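Local coordinates for protein Cel44C (Paenibacillus polymyxa, PDB 2YIH) that hydrolyses xyloglucan and probably cellulose as an endo-glucanase, this chain being the family 44 glycoside hydrolase part of a longer multidomain protein, at residues 48-53 with 107-112; 158-163 with 220-225; 182-187 with 210-215; 231-234 with 238-241. The protein carries 8 engineered substitutions. All coordinates share one frame; numbering follows the deposited sequence.

Contact 1. Residues 48-53 with 107-112; sequences NRMTGY and LVTLPM. With BGC (beta-D-glucopyranose), chain B; EDO (1,2-ethanediol), chain M.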
loop_
_atom_site.group_PDB
_atom_site.type_symbol
_atom_site.label_atom_id
_atom_site.label_comp_id
_atom_site.label_asym_id
_atom_site.label_seq_id
_atom_site.Cartn_x
_atom_site.Cartn_y
_atom_site.Cartn_z
ATOM N N ASN A 48 -2.485 11.968 5.020
ATOM C CA ASN A 48 -2.901 13.394 4.994
ATOM C C ASN A 48 -1.884 14.302 5.697
ATOM O O ASN A 48 -1.661 15.439 5.269
ATOM C CB ASN A 48 -4.274 13.523 5.646
ATOM C CG ASN A 48 -5.355 12.838 4.838
ATOM O OD1 ASN A 48 -5.179 12.613 3.662
ATOM N ND2 ASN A 48 -6.519 12.612 5.445
ATOM N N ARG A 49 -1.275 13.822 6.784
ATOM C CA ARG A 49 -0.325 14.688 7.522
ATOM C C ARG A 49 0.900 15.076 6.713
ATOM O O ARG A 49 1.604 16.036 7.073
ATOM C CB ARG A 49 0.117 14.016 8.841
ATOM C CG ARG A 49 -0.893 14.233 9.958
ATOM C CD ARG A 49 -0.647 15.568 10.650
ATOM N NE ARG A 49 -1.550 15.765 11.795
ATOM C CZ ARG A 49 -1.400 16.763 12.670
ATOM N NH1 ARG A 49 -0.371 17.610 12.538
ATOM N NH2 ARG A 49 -2.218 16.864 13.730
ATOM N N MET A 50 1.235 14.295 5.673
ATOM C CA MET A 50 2.484 14.591 4.976
ATOM C C MET A 50 2.395 15.721 3.960
ATOM O O MET A 50 3.426 16.278 3.560
ATOM C CB MET A 50 3.076 13.321 4.352
ATOM C CG MET A 50 3.693 12.377 5.417
ATOM S SD MET A 50 4.997 13.172 6.400
ATOM C CE MET A 50 6.286 13.334 5.167
ATOM N N THR A 51 1.173 16.079 3.568
ATOM C CA THR A 51 0.995 17.158 2.561
ATOM C C THR A 51 1.619 18.468 3.057
ATOM O O THR A 51 2.371 19.144 2.312
ATOM C CB THR A 51 -0.510 17.384 2.300
ATOM O OG1 THR A 51 -1.026 16.212 1.634
ATOM C CG2 THR A 51 -0.729 18.669 1.441
ATOM N N GLY A 52 1.304 18.823 4.311
ATOM C CA GLY A 52 1.847 20.054 4.900
ATOM C C GLY A 52 2.987 19.878 5.881
ATOM O O GLY A 52 3.283 20.796 6.678
ATOM N N TYR A 53 3.675 18.736 5.821
ATOM C CA TYR A 53 4.829 18.516 6.684
ATOM C C TYR A 53 6.042 19.371 6.237
ATOM O O TYR A 53 6.415 19.377 5.060
ATOM C CB TYR A 53 5.213 17.012 6.702
ATOM C CG TYR A 53 6.594 16.729 7.321
ATOM C CD1 TYR A 53 6.790 16.765 8.725
ATOM C CD2 TYR A 53 7.716 16.524 6.498
ATOM C CE1 TYR A 53 8.025 16.510 9.282
ATOM C CE2 TYR A 53 8.958 16.269 7.047
ATOM C CZ TYR A 53 9.124 16.277 8.432
ATOM O OH TYR A 53 10.397 16.043 8.930
ATOM N N LEU A 107 9.450 4.580 1.748
ATOM C CA LEU A 107 8.782 5.506 0.822
ATOM C C LEU A 107 8.418 6.756 1.594
ATOM O O LEU A 107 7.660 6.689 2.543
ATOM C CB LEU A 107 7.505 4.857 0.292
ATOM C CG LEU A 107 6.563 5.707 -0.595
ATOM C CD1 LEU A 107 7.338 6.307 -1.819
ATOM C CD2 LEU A 107 5.392 4.843 -1.074
ATOM N N VAL A 108 9.001 7.887 1.204
ATOM C CA VAL A 108 8.839 9.153 1.910
ATOM C C VAL A 108 8.045 10.162 1.036
ATOM O O VAL A 108 8.418 10.475 -0.095
ATOM C CB VAL A 108 10.247 9.720 2.219
ATOM C CG1 VAL A 108 10.173 11.137 2.809
ATOM C CG2 VAL A 108 11.013 8.755 3.178
ATOM N N THR A 109 6.969 10.694 1.584
ATOM C CA THR A 109 6.177 11.681 0.848
ATOM C C THR A 109 6.854 13.044 0.875
ATOM O O THR A 109 7.350 13.481 1.934
ATOM C CB THR A 109 4.789 11.787 1.503
ATOM O OG1 THR A 109 4.172 10.494 1.427
ATOM C CG2 THR A 109 3.863 12.800 0.779
ATOM N N LEU A 110 6.727 13.755 -0.249
ATOM C CA LEU A 110 7.263 15.131 -0.408
ATOM C C LEU A 110 6.062 16.013 -0.669
ATOM O O LEU A 110 5.029 15.531 -1.159
ATOM C CB LEU A 110 8.211 15.190 -1.613
ATOM C CG LEU A 110 9.462 14.306 -1.443
ATOM C CD1 LEU A 110 10.338 14.463 -2.673
ATOM C CD2 LEU A 110 10.226 14.741 -0.205
ATOM N N PRO A 111 6.163 17.310 -0.331
ATOM C CA PRO A 111 4.952 18.165 -0.408
ATOM C C PRO A 111 4.767 18.767 -1.818
ATOM O O PRO A 111 5.754 19.211 -2.428
ATOM C CB PRO A 111 5.271 19.307 0.582
ATOM C CG PRO A 111 6.800 19.423 0.503
ATOM C CD PRO A 111 7.307 17.977 0.332
ATOM N N MET A 112 3.516 18.878 -2.272
ATOM C CA MET A 112 3.267 19.418 -3.610
ATOM C C MET A 112 2.030 20.334 -3.652
ATOM O O MET A 112 1.765 20.982 -4.656
ATOM C CB MET A 112 3.145 18.237 -4.604
ATOM C CG MET A 112 3.497 18.567 -6.007
ATOM S SD MET A 112 3.408 17.138 -7.110
ATOM C CE MET A 112 1.748 16.522 -6.807
HETATM C C2 BGC B . -11.560 11.396 3.061
HETATM C C3 BGC B . -10.045 11.605 3.003
HETATM C C4 BGC B . -9.337 10.279 3.285
HETATM C C5 BGC B . -9.914 9.125 2.467
HETATM C C6 BGC B . -9.321 7.824 3.004
HETATM C C1 BGC B . -11.951 10.284 2.089
HETATM O O2 BGC B . -12.263 12.598 2.714
HETATM O O3 BGC B . -9.626 12.570 3.980
HETATM O O4 BGC B . -7.914 10.337 3.098
HETATM O O5 BGC B . -11.341 9.095 2.582
HETATM O O6 BGC B . -9.359 7.799 4.437
HETATM C C1 EDO M . -4.573 13.311 12.794
HETATM O O1 EDO M . -3.894 14.088 11.779
HETATM C C2 EDO M . -3.765 13.363 14.098
HETATM O O2 EDO M . -3.895 14.648 14.725
#
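Met-50 and Pro-111 each press a carbon against a backbone carbonyl oxygen of the facing segment, and no polar bond links the two segments of this buried contact. It lies in a TIM barrel: 107-112 is the end of the third strand and the start of the loop after it, while 48-51 form a short, weakly bonded helical turn after the second strand, running into loop at 52-53. Met-50 has CG anti to its carbonyl carbon (chi1 -74°) and bends again at both later torsions, which folds the thioether back until CE lies 3.4 Å from Thr-109 O. Nearer the backbone, Met-50 CB packs on Thr-109 CB at 3.7 Å; a flexible, unbranched methionine can follow such a surface. Thr-109 suits the other side because its methyl CG2 joins the apolar patch while OG1 bonds to Leu-45 O on the neighbouring strand. Pro-111 CB sits 3.4 Å from Thr-51 O, and the Thr-51 hydroxyl is taken by Asp-185. Arg-49 grips an ethanediol, probably from the crystallisation liquor, through NE and NH2, with O1 in the guanidinium plane, and NH1 forms a salt bridge with Asp-71. A leucine in place of Arg-49 would probably leave Asp-71 without its ionic mate. Toward the substrate, Asn-48 ND2, also bonded to Asp-65, makes a weak hydrogen bond of 3.4 Å to O3 of the bound glucose.

Contact 2. Residues 158-163 with 220-225; sequences YVDEFV and KAIDAG. With EDO (1,2-ethanediol), chain I.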
loop_
_atom_site.group_PDB
_atom_site.type_symbol
_atom_site.label_atom_id
_atom_site.label_comp_id
_atom_site.label_asym_id
_atom_site.label_seq_id
_atom_site.Cartn_x
_atom_site.Cartn_y
_atom_site.Cartn_z
ATOM N N TYR A 158 12.651 24.203 0.868
ATOM C CA TYR A 158 13.124 23.805 -0.453
ATOM C C TYR A 158 13.164 22.296 -0.527
ATOM O O TYR A 158 13.851 21.667 0.253
ATOM C CB TYR A 158 14.543 24.340 -0.653
ATOM C CG TYR A 158 14.590 25.855 -0.721
ATOM C CD1 TYR A 158 14.091 26.519 -1.837
ATOM C CD2 TYR A 158 15.067 26.621 0.365
ATOM C CE1 TYR A 158 14.129 27.914 -1.931
ATOM C CE2 TYR A 158 15.084 28.037 0.301
ATOM C CZ TYR A 158 14.614 28.657 -0.852
ATOM O OH TYR A 158 14.671 30.036 -0.941
ATOM N N VAL A 159 12.478 21.701 -1.490
ATOM C CA VAL A 159 12.341 20.240 -1.447
ATOM C C VAL A 159 13.657 19.589 -1.846
ATOM O O VAL A 159 14.072 18.595 -1.224
ATOM C CB VAL A 159 11.190 19.731 -2.320
ATOM C CG1 VAL A 159 11.074 18.213 -2.165
ATOM C CG2 VAL A 159 9.878 20.380 -1.900
ATOM N N ASP A 160 14.352 20.134 -2.847
ATOM C CA ASP A 160 15.597 19.492 -3.254
ATOM C C ASP A 160 16.697 19.596 -2.190
ATOM O O ASP A 160 17.553 18.715 -2.089
ATOM C CB ASP A 160 16.058 19.914 -4.679
ATOM C CG ASP A 160 16.483 21.375 -4.780
ATOM O OD1 ASP A 160 16.230 22.197 -3.878
ATOM O OD2 ASP A 160 17.069 21.705 -5.837
ATOM N N GLU A 161 16.631 20.639 -1.366
ATOM C CA GLU A 161 17.504 20.781 -0.202
ATOM C C GLU A 161 17.259 19.641 0.795
ATOM O O GLU A 161 18.187 19.089 1.385
ATOM C CB GLU A 161 17.284 22.143 0.467
ATOM C CG GLU A 161 18.282 22.398 1.600
ATOM C CD GLU A 161 18.298 23.844 2.023
ATOM O OE1 GLU A 161 17.250 24.349 2.443
ATOM O OE2 GLU A 161 19.349 24.494 1.858
ATOM N N PHE A 162 15.998 19.290 0.970
ATOM C CA PHE A 162 15.674 18.199 1.857
ATOM C C PHE A 162 16.205 16.875 1.271
ATOM O O PHE A 162 16.725 16.013 2.004
ATOM C CB PHE A 162 14.162 18.146 2.028
ATOM C CG PHE A 162 13.695 16.962 2.831
ATOM C CD1 PHE A 162 14.234 16.719 4.100
ATOM C CD2 PHE A 162 12.771 16.082 2.301
ATOM C CE1 PHE A 162 13.790 15.629 4.852
ATOM C CE2 PHE A 162 12.333 14.978 3.052
ATOM C CZ PHE A 162 12.833 14.790 4.326
ATOM N N VAL A 163 15.969 16.653 -0.019
ATOM C CA VAL A 163 16.483 15.428 -0.631
ATOM C C VAL A 163 18.016 15.376 -0.540
ATOM O O VAL A 163 18.611 14.341 -0.214
ATOM C CB VAL A 163 15.987 15.217 -2.084
ATOM C CG1 VAL A 163 16.574 13.884 -2.671
ATOM C CG2 VAL A 163 14.462 15.170 -2.113
ATOM N N LYS A 220 14.898 14.188 -9.034
ATOM C CA LYS A 220 15.725 13.341 -9.886
ATOM C C LYS A 220 17.054 14.047 -10.126
ATOM O O LYS A 220 18.081 13.404 -10.412
ATOM C CB LYS A 220 15.008 13.056 -11.212
ATOM C CG LYS A 220 13.805 12.137 -11.099
ATOM C CD LYS A 220 14.214 10.746 -10.732
ATOM C CE LYS A 220 13.025 9.786 -10.976
ATOM N NZ LYS A 220 13.469 8.358 -11.080
ATOM N N ALA A 221 17.065 15.382 -10.005
ATOM C CA ALA A 221 18.343 16.125 -10.125
ATOM C C ALA A 221 19.290 15.868 -8.951
ATOM O O ALA A 221 20.520 15.968 -9.077
ATOM C CB ALA A 221 18.098 17.646 -10.328
ATOM N N ILE A 222 18.721 15.522 -7.803
ATOM C CA ILE A 222 19.529 15.119 -6.658
ATOM C C ILE A 222 19.849 13.630 -6.660
ATOM O O ILE A 222 20.965 13.232 -6.322
ATOM C CB ILE A 222 18.883 15.519 -5.318
ATOM C CG1 ILE A 222 18.414 16.981 -5.347
ATOM C CG2 ILE A 222 19.857 15.292 -4.177
ATOM C CD1 ILE A 222 19.536 18.008 -5.667
ATOM N N ASP A 223 18.848 12.800 -6.981
ATOM C CA ASP A 223 19.021 11.347 -6.922
ATOM C C ASP A 223 18.243 10.707 -8.056
ATOM O O ASP A 223 17.044 10.429 -7.931
ATOM C CB ASP A 223 18.585 10.808 -5.550
ATOM C CG ASP A 223 18.922 9.322 -5.359
ATOM O OD1 ASP A 223 19.370 8.666 -6.329
ATOM O OD2 ASP A 223 18.744 8.821 -4.227
ATOM N N ALA A 224 18.947 10.420 -9.149
ATOM C CA ALA A 224 18.315 9.882 -10.352
ATOM C C ALA A 224 17.776 8.464 -10.131
ATOM O O ALA A 224 16.871 8.004 -10.839
ATOM C CB ALA A 224 19.337 9.884 -11.534
ATOM N N GLY A 225 18.327 7.778 -9.137
ATOM C CA GLY A 225 17.932 6.393 -8.901
ATOM C C GLY A 225 16.726 6.267 -7.983
ATOM O O GLY A 225 16.184 5.174 -7.815
HETATM C C1 EDO I . 23.354 9.983 -7.868
HETATM O O1 EDO I . 22.284 9.025 -7.915
HETATM C C2 EDO I . 22.837 11.378 -8.195
HETATM O O2 EDO I . 21.884 11.357 -9.275
#
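Ile-222 holds CG1 anti to its carbonyl carbon (chi1 -48°) and turns again at chi2 (-57°), which divides its side chain between two residues one helical turn apart, Asp-160 and Val-163. The CG1 branch lies over Asp-160, 3.8 Å from its CB; CG2 goes to Val-163, whose CG1, anti to its backbone N (chi1 -180°), comes within 3.9 Å of Ile-222 CB. A beta-branched residue suits the spot, since its two arms can straddle the side of helix 159-170. The C-terminal end of helix 205-222 leans on the start of helix 159-170, both in the outer layer of the TIM barrel. An alanine at Ile-222 lacks both arms, which is likely to open a gap between the helices and leave Val-163 CG1 without its neighbour. After Ile-222 the chain is turned by Asp-223: its OD1 accepts from Gly-225 N at 3.1 Å, the N-H coming from above the carboxylate plane, which makes an Asx turn, while OD2 takes Ala-173 N. Asp-160 offers the contact only its methylene and backbone, as OD1 is bonded to Lys-142 N. With the charged groups engaged elsewhere, the two helix ends meet through dispersion and fit of shape, forces with little directional preference.

Contact 3. Residues 182-187 with 210-215; sequences YALDNE and DRSVSL. With BGC (beta-D-glucopyranose), chain B.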
loop_
_atom_site.group_PDB
_atom_site.type_symbol
_atom_site.label_atom_id
_atom_site.label_comp_id
_atom_site.label_asym_id
_atom_site.label_seq_id
_atom_site.Cartn_x
_atom_site.Cartn_y
_atom_site.Cartn_z
ATOM N N TYR A 182 10.170 8.233 -3.257
ATOM C CA TYR A 182 9.537 9.495 -2.859
ATOM C C TYR A 182 8.188 9.579 -3.529
ATOM O O TYR A 182 8.078 9.252 -4.721
ATOM C CB TYR A 182 10.364 10.730 -3.279
ATOM C CG TYR A 182 11.711 10.799 -2.592
ATOM C CD1 TYR A 182 11.821 11.185 -1.271
ATOM C CD2 TYR A 182 12.867 10.407 -3.265
ATOM C CE1 TYR A 182 13.059 11.171 -0.629
ATOM C CE2 TYR A 182 14.115 10.423 -2.638
ATOM C CZ TYR A 182 14.202 10.864 -1.346
ATOM O OH TYR A 182 15.418 10.873 -0.701
ATOM N N ALA A 183 7.186 10.065 -2.790
ATOM C CA ALA A 183 5.829 10.158 -3.319
ATOM C C ALA A 183 5.495 11.633 -3.515
ATOM O O ALA A 183 5.891 12.491 -2.692
ATOM C CB ALA A 183 4.791 9.507 -2.330
ATOM N N LEU A 184 4.755 11.885 -4.595
ATOM C CA LEU A 184 4.315 13.217 -4.977
ATOM C C LEU A 184 3.045 13.568 -4.172
ATOM O O LEU A 184 1.936 13.510 -4.675
ATOM C CB LEU A 184 4.073 13.291 -6.504
ATOM C CG LEU A 184 5.295 12.886 -7.353
ATOM C CD1 LEU A 184 4.846 12.855 -8.844
ATOM C CD2 LEU A 184 6.465 13.864 -7.178
ATOM N N ASP A 185 3.280 14.005 -2.934
ATOM C CA ASP A 185 2.211 14.410 -2.004
ATOM C C ASP A 185 1.249 13.210 -1.787
ATOM O O ASP A 185 1.675 12.041 -1.850
ATOM C CB ASP A 185 1.511 15.664 -2.539
ATOM C CG ASP A 185 0.846 16.489 -1.429
ATOM O OD1 ASP A 185 -0.211 16.062 -0.918
ATOM O OD2 ASP A 185 1.418 17.514 -1.067
ATOM N N ASN A 186 -0.040 13.496 -1.568
ATOM C CA ASN A 186 -0.995 12.518 -1.080
ATOM C C ASN A 186 -2.384 12.983 -1.490
ATOM O O ASN A 186 -2.792 14.096 -1.115
ATOM C CB ASN A 186 -0.919 12.435 0.467
ATOM C CG ASN A 186 -1.913 11.436 1.046
ATOM O OD1 ASN A 186 -2.981 11.834 1.562
ATOM N ND2 ASN A 186 -1.613 10.167 0.918
ATOM N N GLU A 187 -3.082 12.150 -2.257
ATOM C CA GLU A 187 -4.511 12.352 -2.567
ATOM C C GLU A 187 -4.834 13.776 -3.063
ATOM O O GLU A 187 -5.683 14.486 -2.449
ATOM C CB GLU A 187 -5.403 11.989 -1.346
ATOM C CG GLU A 187 -5.196 10.508 -0.950
ATOM C CD GLU A 187 -6.104 9.995 0.164
ATOM O OE1 GLU A 187 -6.859 10.800 0.813
ATOM O OE2 GLU A 187 -6.068 8.730 0.367
ATOM N N ASP A 210 1.580 19.344 -14.155
ATOM C CA ASP A 210 2.621 20.363 -14.068
ATOM C C ASP A 210 3.348 20.365 -12.713
ATOM O O ASP A 210 4.571 20.448 -12.662
ATOM C CB ASP A 210 2.050 21.764 -14.369
ATOM C CG ASP A 210 1.667 21.949 -15.844
ATOM O OD1 ASP A 210 2.093 21.155 -16.716
ATOM O OD2 ASP A 210 0.912 22.907 -16.111
ATOM N N ARG A 211 2.583 20.276 -11.612
ATOM C CA ARG A 211 3.197 20.247 -10.281
ATOM C C ARG A 211 4.079 19.012 -10.133
ATOM O O ARG A 211 5.159 19.083 -9.554
ATOM C CB ARG A 211 2.106 20.218 -9.207
ATOM C CG ARG A 211 1.474 21.584 -8.971
ATOM C CD ARG A 211 0.435 21.500 -7.858
ATOM N NE ARG A 211 -0.260 22.781 -7.676
ATOM C CZ ARG A 211 0.230 23.797 -6.966
ATOM N NH1 ARG A 211 1.423 23.692 -6.384
ATOM N NH2 ARG A 211 -0.439 24.947 -6.886
ATOM N N SER A 212 3.612 17.907 -10.694
ATOM C CA SER A 212 4.304 16.619 -10.617
ATOM C C SER A 212 5.614 16.627 -11.390
ATOM O O SER A 212 6.644 16.129 -10.923
ATOM C CB SER A 212 3.383 15.521 -11.195
ATOM O OG SER A 212 2.234 15.348 -10.356
ATOM N N VAL A 213 5.560 17.155 -12.605
ATOM C CA VAL A 213 6.777 17.245 -13.427
ATOM C C VAL A 213 7.804 18.143 -12.773
ATOM O O VAL A 213 8.971 17.776 -12.674
ATOM C CB VAL A 213 6.440 17.766 -14.835
ATOM C CG1 VAL A 213 7.740 18.170 -15.612
ATOM C CG2 VAL A 213 5.605 16.720 -15.551
ATOM N N SER A 214 7.365 19.290 -12.245
ATOM C CA SER A 214 8.310 20.193 -11.567
ATOM C C SER A 214 8.973 19.551 -10.335
ATOM O O SER A 214 10.180 19.682 -10.131
ATOM C CB SER A 214 7.617 21.505 -11.157
ATOM O OG SER A 214 8.550 22.350 -10.496
ATOM N N LEU A 215 8.192 18.848 -9.523
ATOM C CA LEU A 215 8.738 18.275 -8.282
ATOM C C LEU A 215 9.632 17.069 -8.647
ATOM O O LEU A 215 10.742 16.929 -8.114
ATOM C CB LEU A 215 7.605 17.849 -7.336
ATOM C CG LEU A 215 8.032 17.082 -6.071
ATOM C CD1 LEU A 215 9.128 17.804 -5.284
ATOM C CD2 LEU A 215 6.728 16.872 -5.202
HETATM C C2 BGC B . -11.560 11.396 3.061
HETATM C C3 BGC B . -10.045 11.605 3.003
HETATM C C4 BGC B . -9.337 10.279 3.285
HETATM C C5 BGC B . -9.914 9.125 2.467
HETATM C C6 BGC B . -9.321 7.824 3.004
HETATM C C1 BGC B . -11.951 10.284 2.089
HETATM O O2 BGC B . -12.263 12.598 2.714
HETATM O O3 BGC B . -9.626 12.570 3.980
HETATM O O4 BGC B . -7.914 10.337 3.098
HETATM O O5 BGC B . -11.341 9.095 2.582
HETATM O O6 BGC B . -9.359 7.799 4.437
#
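Leu-184, Ser-212 and Leu-215 meet without any flat group between them; the carboxylates of Asp-185 and Glu-187 lie elsewhere, in the loop just beyond the strand. Asp-185 OD1 receives Asn-186 N at 2.7 Å on its anti side, 23° out of the carboxylate plane, and also bonds to Trp-191; OD2 takes Met-112 N. These partners fix the rotation of the group. The setting is the fourth strand of the TIM barrel with the helix that follows it, 205-222, packed on its outside in a beta-alpha unit. Leu-184 points to that helix and forks over it: CD1 reaches Ser-212 CB at 3.8 Å, and CD2 meets Leu-215 CD2 at 3.6 Å, the two leucines running past each other in opposite directions. Leu-215 has CG anti to its backbone N (chi1 173°), which brings CD2 to the strand. Serine suits the residue whose backbone comes nearest Leu-184 because it is small, and its OG is satisfied within the helix by Leu-208 O, so it can lie against a methyl at no polar cost. Leu-184 is also the centre of an inverse gamma turn, where the strand gives way to the segment leading to the glycan pocket. There Glu-187, extended beyond CG and bonded through OE2 to His-284, places OE1 2.6 Å from O4 of the bound glucose.

Contact 4. Residues 231-234 with 238-241; sequences PVLY and AYKD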
loop_
_atom_site.group_PDB
_atom_site.type_symbol
_atom_site.label_atom_id
_atom_site.label_comp_id
_atom_site.label_asym_id
_atom_site.label_seq_id
_atom_site.Cartn_x
_atom_site.Cartn_y
_atom_site.Cartn_z
ATOM N N PRO A 231 -0.012 9.230 -8.915
ATOM C CA PRO A 231 -0.383 10.472 -8.270
ATOM C C PRO A 231 -0.967 10.288 -6.875
ATOM O O PRO A 231 -1.426 11.279 -6.287
ATOM C CB PRO A 231 -1.462 11.075 -9.225
ATOM C CG PRO A 231 -1.833 9.914 -10.251
ATOM C CD PRO A 231 -1.127 8.661 -9.677
ATOM N N VAL A 232 -0.874 9.071 -6.311
ATOM C CA VAL A 232 -1.320 8.807 -4.920
ATOM C C VAL A 232 -2.848 9.055 -4.798
ATOM O O VAL A 232 -3.333 9.789 -3.905
ATOM C CB VAL A 232 -0.501 9.652 -3.862
ATOM C CG1 VAL A 232 -0.566 8.988 -2.492
ATOM C CG2 VAL A 232 1.003 9.771 -4.292
ATOM N N LEU A 233 -3.602 8.516 -5.745
ATOM C CA LEU A 233 -5.032 8.838 -5.851
ATOM C C LEU A 233 -5.856 8.177 -4.754
ATOM O O LEU A 233 -5.664 6.984 -4.443
ATOM C CB LEU A 233 -5.567 8.382 -7.212
ATOM C CG LEU A 233 -4.883 9.037 -8.415
ATOM C CD1 LEU A 233 -5.495 8.534 -9.735
ATOM C CD2 LEU A 233 -4.996 10.580 -8.378
ATOM N N TYR A 234 -6.825 8.917 -4.196
ATOM C CA TYR A 234 -7.545 8.422 -3.013
ATOM C C TYR A 234 -8.441 7.219 -3.279
ATOM O O TYR A 234 -8.722 6.430 -2.358
ATOM C CB TYR A 234 -8.369 9.549 -2.356
ATOM C CG TYR A 234 -9.765 9.703 -2.921
ATOM C CD1 TYR A 234 -10.851 8.962 -2.409
ATOM C CD2 TYR A 234 -10.009 10.598 -3.958
ATOM C CE1 TYR A 234 -12.171 9.130 -2.951
ATOM C CE2 TYR A 234 -11.308 10.766 -4.496
ATOM C CZ TYR A 234 -12.372 10.030 -3.975
ATOM O OH TYR A 234 -13.639 10.179 -4.508
ATOM N N ALA A 238 -11.285 9.630 -8.128
ATOM C CA ALA A 238 -10.088 10.282 -8.612
ATOM C C ALA A 238 -9.492 9.516 -9.806
ATOM O O ALA A 238 -8.995 10.137 -10.751
ATOM C CB ALA A 238 -9.040 10.387 -7.477
ATOM N N TYR A 239 -9.497 8.180 -9.757
ATOM C CA TYR A 239 -9.051 7.395 -10.934
ATOM C C TYR A 239 -9.857 7.814 -12.183
ATOM O O TYR A 239 -9.299 7.953 -13.271
ATOM C CB TYR A 239 -9.310 5.895 -10.765
ATOM C CG TYR A 239 -8.718 5.121 -9.589
ATOM C CD1 TYR A 239 -8.091 5.742 -8.492
ATOM C CD2 TYR A 239 -8.898 3.735 -9.551
ATOM C CE1 TYR A 239 -7.652 4.972 -7.389
ATOM C CE2 TYR A 239 -8.460 2.972 -8.498
ATOM C CZ TYR A 239 -7.910 3.592 -7.381
ATOM O OH TYR A 239 -7.490 2.761 -6.360
ATOM N N LYS A 240 -11.156 8.047 -11.997
ATOM C CA LYS A 240 -12.080 8.265 -13.126
ATOM C C LYS A 240 -11.846 9.630 -13.809
ATOM O O LYS A 240 -11.613 9.689 -15.005
ATOM C CB LYS A 240 -13.527 8.163 -12.643
ATOM C CG LYS A 240 -14.560 8.187 -13.805
ATOM C CD LYS A 240 -14.190 7.195 -14.885
ATOM C CE LYS A 240 -15.375 6.912 -15.796
ATOM N NZ LYS A 240 -15.546 8.007 -16.776
ATOM N N ASP A 241 -11.883 10.717 -13.040
ATOM C CA ASP A 241 -11.791 12.058 -13.638
ATOM C C ASP A 241 -11.226 13.063 -12.643
ATOM O O ASP A 241 -11.530 14.283 -12.677
ATOM C CB ASP A 241 -13.173 12.500 -14.194
ATOM C CG ASP A 241 -14.246 12.653 -13.108
ATOM O OD1 ASP A 241 -13.996 12.412 -11.899
ATOM O OD2 ASP A 241 -15.389 13.005 -13.478
#
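Leu-233, Ala-238 and the Tyr-234 ring form the tightly packed part, with Tyr-239 beside Leu-233, whereas the far side of the short helix, with Lys-240, is partly exposed and leads away from the strand. Leu-233 CB lies 4.0 Å from Ala-238 CB and at the edge of the Tyr-239 ring, near its plane, 3.9 Å from Tyr-239 CD1. Its two methyls spread further: CD1 approaches Tyr-239 CA at 3.9 Å, and CD2 comes to 4.1 Å from Ala-238 CB. Alanine suits this position, its single methyl fitting among Leu-233 and the Tyr-234 ring. That ring stands obliquely to the Ala-238 methyl, with CD2 3.7 Å from CB. The chain has just left the fifth strand of the TIM barrel, and helix 236-241 sits in the connection at the barrel mouth, ahead of the outer helix 258-273, whose Phe-258 also touches Leu-233. Tyr-234 starts with its side chain turned from the helix; a chi1 of 88°, which places CG between the backbone N and the carbonyl carbon, swings the ring back so that it borders both Ala-238 and the glycan pocket. Its hydroxyl is bonded to Gln-243 and, weakly, to O3 of a bound glucose. The other tyrosine works inward: Tyr-239 OH bonds to the backbone oxygen of His-284 on the next strand, satisfying a polar end within the buried part, and its ring edge remains for Leu-233. On the partly exposed flank, Asp-241 OD1 takes the backbone N of Thr-244.

Overall arrangement
All four contacts belong to the TIM barrel, and their touching residues are mostly or wholly buried. Contacts 1, 3 and 4 each draw on a barrel strand, the third, fourth and fifth in order, and each holds a residue of the glycan pocket. Contact 2, the farthest from the chain centre, joins two outer helices and shares helix 205-222 with contact 3. Apolar packing is the common chemistry across the segments, but contact 1 sets carbons closest to carbonyl oxygens and contact 4 brings in aromatic rings. Polar links lie between contacts rather than across them: Glu-187 N of contact 3 probably bonds to Val-232 O of contact 4. Leu-110 packs contact 1 against contact 2.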